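PDB 6JYZ: putative secreted endoglycosylceramidase from Rhodococcus hoagii, which probably hydrolyses O-glycosidic bonds as a family 5 glycoside hydrolase, with galactosylceramide-type glycolipids as its likely substrates. Local coordinates for residues 427-432 with 466-471. Sequence-based numbering, arbitrary orientation.
Sequences DGSGRI and EAAGEY
Gly428 and Gly469 pair backbone to backbone, Gly428 N giving its hydrogen to Gly469 O at 3.0 Å and Gly469 N returning one to Gly428 O. Two residues on, Gly430 and Ala467 make a second such pair, Ala467 N to Gly430 O (2.9 Å) and Gly430 N to Ala467 O. Between them, Ser429 CA makes a CA-H...O contact with Ala467 O at 3.3 Å. Glu466, bent at chi2 (67°), lays its carboxylate alongside the backbone of Gly430 and Arg431, with OE2 3.4 Å from Gly430 CA.

These antiparallel rungs bridge two chain corners, at 429-430 and 468-470, where each segment passes from one sheet to the other of the C-terminal beta-sandwich: strand 423-428 pairs with 471-475, strand 431-437 with 460-467. Gly430 and Gly469 both have strongly positive phi, an extended conformation that suits glycine.

Inside the bend, Ile432 CD1 lies over one face of the Tyr471 ring, 4.0 Å from its centroid, a CH-pi contact, and also touches Ala467 CB. Tyr471 carries its ring between backbone N and carbonyl carbon (chi1 65°), which turns the ring so that its edge meets Gly428 N. Beyond, Tyr471 OH bonds to Pro414 O, and Pro414 packs on Ile432 and Ala467.

At the exposed end, the carboxylates of Asp427 and Glu470 stand nearly perpendicular; one water donates to both Asp427 OD2 and Glu470 OE2, 2.7 Å each, probably easing their repulsion.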
ATOM      1  N   ASP A 427      -2.084  -4.330 -28.236  1.00 12.17           N
ATOM      2  CA  ASP A 427      -2.946  -4.165 -29.403  1.00 13.35           C
ATOM      3  C   ASP A 427      -4.137  -3.349 -29.000  1.00 13.92           C
ATOM      4  O   ASP A 427      -5.003  -3.900 -28.255  1.00 14.39           O
ATOM      5  CB  ASP A 427      -3.323  -5.544 -29.970  1.00 16.82           C
ATOM      6  CG  ASP A 427      -4.099  -5.482 -31.267  1.00 18.23           C
ATOM      7  OD1 ASP A 427      -4.571  -4.429 -31.606  1.00 18.86           O
ATOM      8  OD2 ASP A 427      -4.341  -6.604 -31.834  1.00 25.17           O
ATOM      9  N   GLY A 428      -4.176  -2.084 -29.403  1.00 13.11           N
ATOM     10  CA  GLY A 428      -5.287  -1.253 -28.982  1.00 13.66           C
ATOM     11  C   GLY A 428      -5.122   0.147 -29.546  1.00 14.21           C
ATOM     12  O   GLY A 428      -4.119   0.456 -30.219  1.00 15.16           O
ATOM     13  N   SER A 429      -6.095   0.985 -29.219  1.00 15.85           N
ATOM     14  CA  SER A 429      -6.150   2.349 -29.752  1.00 15.64           C
ATOM     15  C   SER A 429      -6.096   3.339 -28.617  1.00 14.92           C
ATOM     16  O   SER A 429      -6.910   3.231 -27.703  1.00 18.26           O
ATOM     17  CB  SER A 429      -7.376   2.592 -30.668  1.00 18.14           C
ATOM     18  OG  SER A 429      -7.248   1.734 -31.801  1.00 20.87           O
ATOM     19  N   GLY A 430      -5.164   4.272 -28.651  1.00 15.23           N
ATOM     20  CA  GLY A 430      -5.127   5.338 -27.652  1.00 15.98           C
ATOM     21  C   GLY A 430      -3.690   5.761 -27.382  1.00 13.42           C
ATOM     22  O   GLY A 430      -2.747   5.341 -28.061  1.00 14.96           O
ATOM     23  N   ARG A 431      -3.536   6.601 -26.388  1.00 13.95           N
ATOM     24  CA  ARG A 431      -2.251   7.203 -26.082  1.00 13.52           C
ATOM     25  C   ARG A 431      -1.414   6.341 -25.138  1.00 14.43           C
ATOM     26  O   ARG A 431      -1.848   5.977 -24.023  1.00 16.27           O
ATOM     27  CB  ARG A 431      -2.471   8.568 -25.422  1.00 18.17           C
ATOM     28  CG  ARG A 431      -1.187   9.301 -25.084  1.00 21.70           C
ATOM     29  CD  ARG A 431      -1.494  10.613 -24.363  1.00 30.21           C
ATOM     30  NE  ARG A 431      -2.234  11.462 -25.276  1.00 42.73           N
ATOM     31  CZ  ARG A 431      -1.755  12.587 -25.789  1.00 52.74           C
ATOM     32  NH1 ARG A 431      -0.536  12.997 -25.485  1.00 53.99           N
ATOM     33  NH2 ARG A 431      -2.502  13.303 -26.607  1.00 63.41           N
ATOM     34  N   ILE A 432      -0.235   5.991 -25.562  1.00 13.34           N
ATOM     35  CA  ILE A 432       0.741   5.326 -24.705  1.00 12.61           C
ATOM     36  C   ILE A 432       1.435   6.349 -23.847  1.00 12.72           C
ATOM     37  O   ILE A 432       1.879   7.403 -24.374  1.00 12.92           O
ATOM     38  CB  ILE A 432       1.794   4.637 -25.595  1.00 12.57           C
ATOM     39  CG1 ILE A 432       1.146   3.489 -26.370  1.00 13.71           C
ATOM     40  CG2 ILE A 432       2.956   4.111 -24.761  1.00 13.96           C
ATOM     41  CD1 ILE A 432       1.937   3.050 -27.624  1.00 16.20           C
ATOM     42  N   GLU A 466       0.861   7.554 -30.014  1.00 15.18           N
ATOM     43  CA  GLU A 466      -0.478   7.076 -30.292  1.00 15.09           C
ATOM     44  C   GLU A 466      -0.449   5.734 -30.990  1.00 15.58           C
ATOM     45  O   GLU A 466       0.199   5.579 -32.032  1.00 16.98           O
ATOM     46  CB  GLU A 466      -1.199   8.049 -31.259  1.00 20.79           C
ATOM     47  CG  GLU A 466      -2.715   7.845 -31.299  1.00 27.47           C
ATOM     48  CD  GLU A 466      -3.556   8.168 -30.058  1.00 34.10           C
ATOM     49  OE1 GLU A 466      -3.035   8.817 -29.132  1.00 32.53           O
ATOM     50  OE2 GLU A 466      -4.755   7.768 -30.025  1.00 42.81           O
ATOM     51  N   ALA A 467      -1.253   4.778 -30.479  1.00 14.06           N
ATOM     52  CA  ALA A 467      -1.394   3.457 -31.059  1.00 13.95           C
ATOM     53  C   ALA A 467      -2.763   3.355 -31.703  1.00 14.46           C
ATOM     54  O   ALA A 467      -3.715   3.996 -31.230  1.00 15.67           O
ATOM     55  CB  ALA A 467      -1.239   2.402 -29.947  1.00 17.08           C
ATOM     56  N   ALA A 468      -2.879   2.461 -32.688  1.00 14.56           N
ATOM     57  CA  ALA A 468      -4.144   2.207 -33.370  1.00 15.09           C
ATOM     58  C   ALA A 468      -4.157   0.790 -33.899  1.00 17.88           C
ATOM     59  O   ALA A 468      -4.486   0.489 -35.037  1.00 22.69           O
ATOM     60  CB  ALA A 468      -4.317   3.243 -34.466  1.00 19.21           C
ATOM     61  N   GLY A 469      -3.794  -0.179 -33.063  1.00 15.62           N
ATOM     62  CA  GLY A 469      -3.670  -1.575 -33.469  1.00 15.41           C
ATOM     63  C   GLY A 469      -2.490  -2.209 -32.716  1.00 13.54           C
ATOM     64  O   GLY A 469      -2.155  -1.770 -31.593  1.00 14.26           O
ATOM     65  N   GLU A 470      -1.841  -3.191 -33.302  1.00 13.50           N
ATOM     66  CA  GLU A 470      -0.675  -3.790 -32.684  1.00 14.16           C
ATOM     67  C   GLU A 470       0.410  -2.742 -32.560  1.00 12.49           C
ATOM     68  O   GLU A 470       0.680  -2.001 -33.550  1.00 14.88           O
ATOM     69  CB  GLU A 470      -0.126  -4.936 -33.522  1.00 16.51           C
ATOM     70  CG  GLU A 470      -0.979  -6.196 -33.504  1.00 20.18           C
ATOM     71  CD  GLU A 470      -0.267  -7.419 -34.102  1.00 22.67           C
ATOM     72  OE1 GLU A 470       0.778  -7.252 -34.753  1.00 26.70           O
ATOM     73  OE2 GLU A 470      -0.799  -8.513 -33.914  1.00 29.07           O
ATOM     74  N   TYR A 471       1.186  -2.738 -31.509  1.00 11.86           N
ATOM     75  CA  TYR A 471       2.303  -1.849 -31.334  1.00 11.31           C
ATOM     76  C   TYR A 471       3.351  -2.418 -30.405  1.00 11.18           C
ATOM     77  O   TYR A 471       3.021  -3.340 -29.622  1.00 11.53           O
ATOM     78  CB  TYR A 471       1.867  -0.475 -30.818  1.00 11.98           C
ATOM     79  CG  TYR A 471       1.264  -0.560 -29.416  1.00 11.89           C
ATOM     80  CD1 TYR A 471       2.087  -0.468 -28.277  1.00 13.62           C
ATOM     81  CD2 TYR A 471      -0.077  -0.816 -29.247  1.00 12.25           C
ATOM     82  CE1 TYR A 471       1.536  -0.685 -27.006  1.00 13.09           C
ATOM     83  CE2 TYR A 471      -0.647  -0.992 -27.974  1.00 13.18           C
ATOM     84  CZ  TYR A 471       0.192  -0.953 -26.892  1.00 13.17           C
ATOM     85  OH  TYR A 471      -0.398  -1.108 -25.628  1.00 15.28           O
TER
HETATM   86  O   HOH W   1      -2.623  -8.674 -31.925  1.00 37.46           O